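YcgJ protein (Bacillus subtilis, PDB 1XXL) is a probable S-adenosylmethionine-dependent methyltransferase whose methyl-accepting substrate is not established. Local coordinates at residues Q169-W174 / A229-G234; A17-E22 / L37-Y42. One frame throughout, in Å; residues are numbered along the deposited sequence.

Contact 1. Residues Q169-W174 / A229-G234; sequences QDIQKW and AILIQG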
loop_
_atom_site.group_PDB
_atom_site.type_symbol
_atom_site.label_atom_id
_atom_site.label_comp_id
_atom_site.label_asym_id
_atom_site.label_seq_id
_atom_site.Cartn_x
_atom_site.Cartn_y
_atom_site.Cartn_z
ATOM N N GLN A 169 15.036 2.802 3.890
ATOM C CA GLN A 169 15.574 1.449 3.892
ATOM C C GLN A 169 14.589 0.513 3.222
ATOM O O GLN A 169 13.408 0.505 3.548
ATOM C CB GLN A 169 15.849 0.998 5.328
ATOM C CG GLN A 169 16.665 -0.244 5.425
ATOM C CD GLN A 169 16.998 -0.633 6.864
ATOM O OE1 GLN A 169 16.831 0.159 7.797
ATOM N NE2 GLN A 169 17.486 -1.862 7.037
ATOM N N ASP A 170 15.085 -0.249 2.262
ATOM C CA ASP A 170 14.371 -1.379 1.674
ATOM C C ASP A 170 14.502 -2.605 2.626
ATOM O O ASP A 170 15.573 -3.182 2.810
ATOM C CB ASP A 170 14.904 -1.620 0.243
ATOM C CG ASP A 170 14.635 -3.021 -0.282
ATOM O OD1 ASP A 170 13.773 -3.764 0.247
ATOM O OD2 ASP A 170 15.331 -3.402 -1.251
ATOM N N ILE A 171 13.411 -2.958 3.278
ATOM C CA ILE A 171 13.423 -4.078 4.208
ATOM C C ILE A 171 13.327 -5.438 3.478
ATOM O O ILE A 171 14.077 -6.369 3.785
ATOM C CB ILE A 171 12.309 -3.939 5.274
ATOM C CG1 ILE A 171 12.435 -2.605 6.048
ATOM C CG2 ILE A 171 12.312 -5.153 6.226
ATOM C CD1 ILE A 171 13.684 -2.449 6.886
ATOM N N GLN A 172 12.407 -5.556 2.530
ATOM C CA GLN A 172 12.293 -6.762 1.727
ATOM C C GLN A 172 11.519 -6.447 0.476
ATOM O O GLN A 172 10.565 -5.665 0.503
ATOM C CB GLN A 172 11.556 -7.876 2.489
ATOM C CG GLN A 172 11.650 -9.272 1.845
ATOM C CD GLN A 172 10.758 -10.301 2.538
ATOM O OE1 GLN A 172 9.599 -10.042 2.829
ATOM N NE2 GLN A 172 11.303 -11.472 2.809
ATOM N N LYS A 173 11.947 -7.092 -0.602
ATOM C CA LYS A 173 11.303 -7.071 -1.889
ATOM C C LYS A 173 10.844 -8.487 -2.195
ATOM O O LYS A 173 11.530 -9.458 -1.864
ATOM C CB LYS A 173 12.311 -6.681 -2.977
ATOM C CG LYS A 173 12.763 -5.272 -2.969
ATOM C CD LYS A 173 13.813 -5.070 -4.075
ATOM C CE LYS A 173 14.156 -3.606 -4.220
ATOM N NZ LYS A 173 15.331 -3.347 -5.131
ATOM N N TRP A 174 9.693 -8.615 -2.828
ATOM C CA TRP A 174 9.206 -9.929 -3.238
ATOM C C TRP A 174 8.279 -9.776 -4.411
ATOM O O TRP A 174 7.736 -8.683 -4.644
ATOM C CB TRP A 174 8.520 -10.645 -2.059
ATOM C CG TRP A 174 7.257 -10.013 -1.592
ATOM C CD1 TRP A 174 5.990 -10.342 -1.976
ATOM C CD2 TRP A 174 7.126 -8.961 -0.624
ATOM N NE1 TRP A 174 5.080 -9.541 -1.327
ATOM C CE2 TRP A 174 5.747 -8.690 -0.487
ATOM C CE3 TRP A 174 8.043 -8.214 0.136
ATOM C CZ2 TRP A 174 5.265 -7.716 0.384
ATOM C CZ3 TRP A 174 7.558 -7.246 1.004
ATOM C CH2 TRP A 174 6.194 -7.003 1.107
ATOM N N ALA A 229 6.589 -6.125 -5.180
ATOM C CA ALA A 229 6.165 -5.631 -3.870
ATOM C C ALA A 229 7.364 -5.358 -3.027
ATOM O O ALA A 229 8.426 -5.952 -3.231
ATOM C CB ALA A 229 5.280 -6.640 -3.203
ATOM N N ILE A 230 7.196 -4.442 -2.078
ATOM C CA ILE A 230 8.268 -4.069 -1.178
ATOM C C ILE A 230 7.727 -3.620 0.184
ATOM O O ILE A 230 6.607 -3.137 0.286
ATOM C CB ILE A 230 9.128 -2.953 -1.851
ATOM C CG1 ILE A 230 10.466 -2.790 -1.137
ATOM C CG2 ILE A 230 8.310 -1.666 -1.959
ATOM C CD1 ILE A 230 11.467 -1.827 -1.854
ATOM N N LEU A 231 8.535 -3.791 1.228
ATOM C CA LEU A 231 8.375 -3.035 2.461
ATOM C C LEU A 231 9.529 -2.077 2.543
ATOM O O LEU A 231 10.707 -2.492 2.553
ATOM C CB LEU A 231 8.358 -3.910 3.711
ATOM C CG LEU A 231 8.479 -3.135 5.049
ATOM C CD1 LEU A 231 7.333 -2.177 5.251
ATOM C CD2 LEU A 231 8.542 -4.108 6.249
ATOM N N ILE A 232 9.182 -0.798 2.598
ATOM C CA ILE A 232 10.129 0.273 2.800
ATOM C C ILE A 232 9.919 0.781 4.222
ATOM O O ILE A 232 8.775 0.969 4.662
ATOM C CB ILE A 232 9.868 1.433 1.804
ATOM C CG1 ILE A 232 10.197 1.014 0.374
ATOM C CG2 ILE A 232 10.662 2.686 2.166
ATOM C CD1 ILE A 232 9.425 1.804 -0.650
ATOM N N GLN A 233 11.019 1.014 4.927
ATOM C CA GLN A 233 10.996 1.720 6.192
ATOM C C GLN A 233 11.588 3.117 6.037
ATOM O O GLN A 233 12.716 3.280 5.536
ATOM C CB GLN A 233 11.745 0.957 7.271
ATOM C CG GLN A 233 11.665 1.619 8.651
ATOM C CD GLN A 233 12.130 0.712 9.782
ATOM O OE1 GLN A 233 11.365 0.393 10.685
ATOM N NE2 GLN A 233 13.368 0.315 9.741
ATOM N N GLY A 234 10.803 4.113 6.441
ATOM C CA GLY A 234 11.285 5.487 6.651
ATOM C C GLY A 234 11.495 5.799 8.126
ATOM O O GLY A 234 10.681 5.427 8.982
#
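Trp174 lays its indole over Ala229: the methyl CB sits over one face of the five-membered ring, 3.6 Å from its centroid and 22° off the ring normal. The ring can fold back onto the neighbouring strand because CG stands between the backbone N and the carbonyl carbon (chi1 67°), and its six-membered half continues along the backbone as far as Leu231, whose N lies 3.6 Å from Trp174 CZ3. With an alanine in this place, the Ala229 methyl is likely to lose its aromatic cover and a gap would probably open beside the backbone of Ile230. Six backbone hydrogen bonds join 169-174 and 229-234, parts of the antiparallel strands 166-179 and 222-236 of the methyltransferase sheet, where 222-236 also pairs with 118-125. The ladder is broken by a classic beta bulge, Ile171 and Gln172 both facing Leu231: Ile171 N gives a bond to Leu231 O (2.8 Å), while Leu231 N gives one to Gln172 O (2.9 Å). The bulge turns Ile171 toward the partner strand, and its side chain lies alongside Leu231, CB to CD2 3.9 Å, with CG1 reaching Gln233 CB. Gln233 OE1 is hydrogen-bonded to Arg119. On the face that carries Asp170, Lys173 and Ile230, Ile230 CD1 touches Asp170 OD1 (3.7 Å), the two side chains nearly perpendicular, and Lys173 CG runs beside the same methyl at 3.8 Å.

Contact 2. Residues A17-E22 / L37-Y42; sequences AECRAE and LAFSPY
Phe39 of helix 34-39 meets the loop that follows helix 7-17 with one side of its ring. Ala17 CB arrives at the ring edge, in its plane, 3.6 Å from Phe39 CE2. Cys19 SG approaches the same side of the ring obliquely, 3.6 Å from Phe39 CD2, in a sulfur-aromatic contact 69° off the ring normal. The thiol is placed there by a first torsion that sets SG anti to the carbonyl carbon, beside the backbone N (chi1 -62°). Ile14 of helix 7-17 also packs on Phe39. Next along the chain, Ser40 turns back to its own helix: its N and OG both donate to Leu37 O, from the same face of that carbonyl, the OG bond being 2.7 Å long. Pro41 follows and sets its CB over the centre of the Tyr42 ring. Tyr42 N bonds to Phe39 O (3.0 Å), and its side chain meets the loop at the root, CB against Cys19 CB at 3.6 Å, while the ring leads away from it. Tyr42 O faces Arg20 O at 3.3 Å, a pairing of two acceptors and no bond. The contact thus ties the loop leading into strand 24-28 to helix 34-39, which follows that strand in the Rossmann-like fold, and to Tyr42 just beyond. No hydrogen bond crosses between the segments; they are held by a thiol, a methyl, ring carbons of Phe39 and the CB atoms of Cys19 and Tyr42, so the fit rests on shape and van der Waals contact, with Cys19 touching both aromatic residues.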
loop_
_atom_site.group_PDB
_atom_site.type_symbol
_atom_site.label_atom_id
_atom_site.label_comp_id
_atom_site.label_asym_id
_atom_site.label_seq_id
_atom_site.Cartn_x
_atom_site.Cartn_y
_atom_site.Cartn_z
ATOM N N ALA A 17 8.316 -3.152 12.961
ATOM C CA ALA A 17 7.870 -1.992 13.743
ATOM C C ALA A 17 8.488 -1.899 15.135
ATOM O O ALA A 17 8.492 -0.815 15.716
ATOM C CB ALA A 17 6.363 -2.009 13.871
ATOM N N GLU A 18 8.946 -3.031 15.676
ATOM C CA GLU A 18 9.536 -3.088 17.019
ATOM C C GLU A 18 8.583 -2.476 18.047
ATOM O O GLU A 18 8.973 -1.608 18.822
ATOM C CB GLU A 18 10.874 -2.344 17.052
ATOM C CG GLU A 18 11.863 -2.766 15.971
ATOM C CD GLU A 18 12.845 -3.846 16.399
ATOM O OE1 GLU A 18 12.713 -4.399 17.513
ATOM O OE2 GLU A 18 13.774 -4.119 15.611
ATOM N N CYS A 19 7.326 -2.924 18.018
ATOM C CA CYS A 19 6.281 -2.359 18.862
ATOM C C CYS A 19 6.620 -2.359 20.356
ATOM O O CYS A 19 7.185 -3.318 20.875
ATOM C CB CYS A 19 4.979 -3.123 18.672
ATOM S SG CYS A 19 4.336 -3.027 17.009
ATOM N N ARG A 20 6.267 -1.260 21.016
ATOM C CA ARG A 20 6.321 -1.145 22.470
ATOM C C ARG A 20 4.936 -0.774 22.974
ATOM O O ARG A 20 4.164 -0.103 22.271
ATOM C CB ARG A 20 7.349 -0.097 22.890
ATOM C CG ARG A 20 8.792 -0.557 22.701
ATOM C CD ARG A 20 9.763 0.615 22.700
ATOM N NE ARG A 20 10.420 0.888 23.994
ATOM C CZ ARG A 20 11.511 0.254 24.453
ATOM N NH1 ARG A 20 12.089 -0.736 23.770
ATOM N NH2 ARG A 20 12.020 0.596 25.626
ATOM N N ALA A 21 4.643 -1.171 24.211
ATOM C CA ALA A 21 3.327 -0.981 24.811
ATOM C C ALA A 21 2.838 0.481 24.845
ATOM O O ALA A 21 1.644 0.735 24.816
ATOM C CB ALA A 21 3.307 -1.589 26.239
ATOM N N GLU A 22 3.755 1.436 24.889
ATOM C CA GLU A 22 3.382 2.856 24.928
ATOM C C GLU A 22 3.271 3.537 23.542
ATOM O O GLU A 22 3.041 4.739 23.453
ATOM C CB GLU A 22 4.357 3.633 25.817
ATOM C CG GLU A 22 5.777 3.806 25.258
ATOM C CD GLU A 22 6.707 2.631 25.527
ATOM O OE1 GLU A 22 7.923 2.784 25.220
ATOM O OE2 GLU A 22 6.240 1.575 26.037
ATOM N N LEU A 37 -6.046 -3.739 13.648
ATOM C CA LEU A 37 -6.310 -4.842 14.588
ATOM C C LEU A 37 -5.095 -5.714 14.860
ATOM O O LEU A 37 -4.870 -6.144 15.994
ATOM C CB LEU A 37 -7.440 -5.718 14.086
ATOM C CG LEU A 37 -8.803 -5.033 13.982
ATOM C CD1 LEU A 37 -9.807 -6.089 13.554
ATOM C CD2 LEU A 37 -9.219 -4.436 15.282
ATOM N N ALA A 38 -4.297 -5.966 13.831
ATOM C CA ALA A 38 -3.097 -6.789 14.016
ATOM C C ALA A 38 -2.061 -6.120 14.927
ATOM O O ALA A 38 -1.369 -6.800 15.672
ATOM C CB ALA A 38 -2.501 -7.163 12.677
ATOM N N PHE A 39 -1.980 -4.792 14.898
ATOM C CA PHE A 39 -1.036 -4.075 15.751
ATOM C C PHE A 39 -1.506 -3.965 17.185
ATOM O O PHE A 39 -0.683 -3.816 18.092
ATOM C CB PHE A 39 -0.747 -2.659 15.197
ATOM C CG PHE A 39 0.400 -2.610 14.220
ATOM C CD1 PHE A 39 0.201 -2.920 12.878
ATOM C CD2 PHE A 39 1.682 -2.271 14.645
ATOM C CE1 PHE A 39 1.275 -2.897 11.963
ATOM C CE2 PHE A 39 2.751 -2.223 13.734
ATOM C CZ PHE A 39 2.541 -2.543 12.403
ATOM N N SER A 40 -2.824 -4.033 17.379
ATOM C CA SER A 40 -3.466 -3.668 18.651
ATOM C C SER A 40 -2.999 -4.421 19.920
ATOM O O SER A 40 -2.913 -3.809 20.966
ATOM C CB SER A 40 -4.999 -3.751 18.527
ATOM O OG SER A 40 -5.446 -5.088 18.446
ATOM N N PRO A 41 -2.678 -5.732 19.830
ATOM C CA PRO A 41 -2.168 -6.392 21.037
ATOM C C PRO A 41 -0.838 -5.834 21.561
ATOM O O PRO A 41 -0.551 -5.983 22.746
ATOM C CB PRO A 41 -1.996 -7.862 20.593
ATOM C CG PRO A 41 -2.824 -7.997 19.341
ATOM C CD PRO A 41 -2.754 -6.670 18.689
ATOM N N TYR A 42 -0.064 -5.168 20.692
ATOM C CA TYR A 42 1.329 -4.774 20.944
ATOM C C TYR A 42 1.562 -3.314 21.290
ATOM O O TYR A 42 2.647 -2.955 21.701
ATOM C CB TYR A 42 2.169 -5.064 19.697
ATOM C CG TYR A 42 2.005 -6.455 19.192
ATOM C CD1 TYR A 42 2.589 -7.521 19.866
ATOM C CD2 TYR A 42 1.251 -6.721 18.065
ATOM C CE1 TYR A 42 2.419 -8.824 19.425
ATOM C CE2 TYR A 42 1.089 -8.009 17.612
ATOM C CZ TYR A 42 1.668 -9.061 18.302
ATOM O OH TYR A 42 1.508 -10.357 17.864
#

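In the fold
Helix 7-17 is what the two contacts share: its residue Thr16 packs on Ile171, Leu231 and Gln233 of contact 1, and Ala17, at its C-terminal side, opens contact 2, where Ile14 also packs on Tyr42. The contacts do not touch; their centres are 20 Å apart and their nearest atoms about 5 Å. Each nevertheless has one aromatic side chain near the cofactor site: those of Trp174 and Phe39 both lie about 8 Å from the side chain of Arg94, an S-adenosylmethionine-binding residue. A sulfate ion, probably from the crystallisation liquor, sits about 3 Å from the side chain of Trp174. Contact 2 is the more peripheral, its centre lying about 19 Å from the centre of the chain.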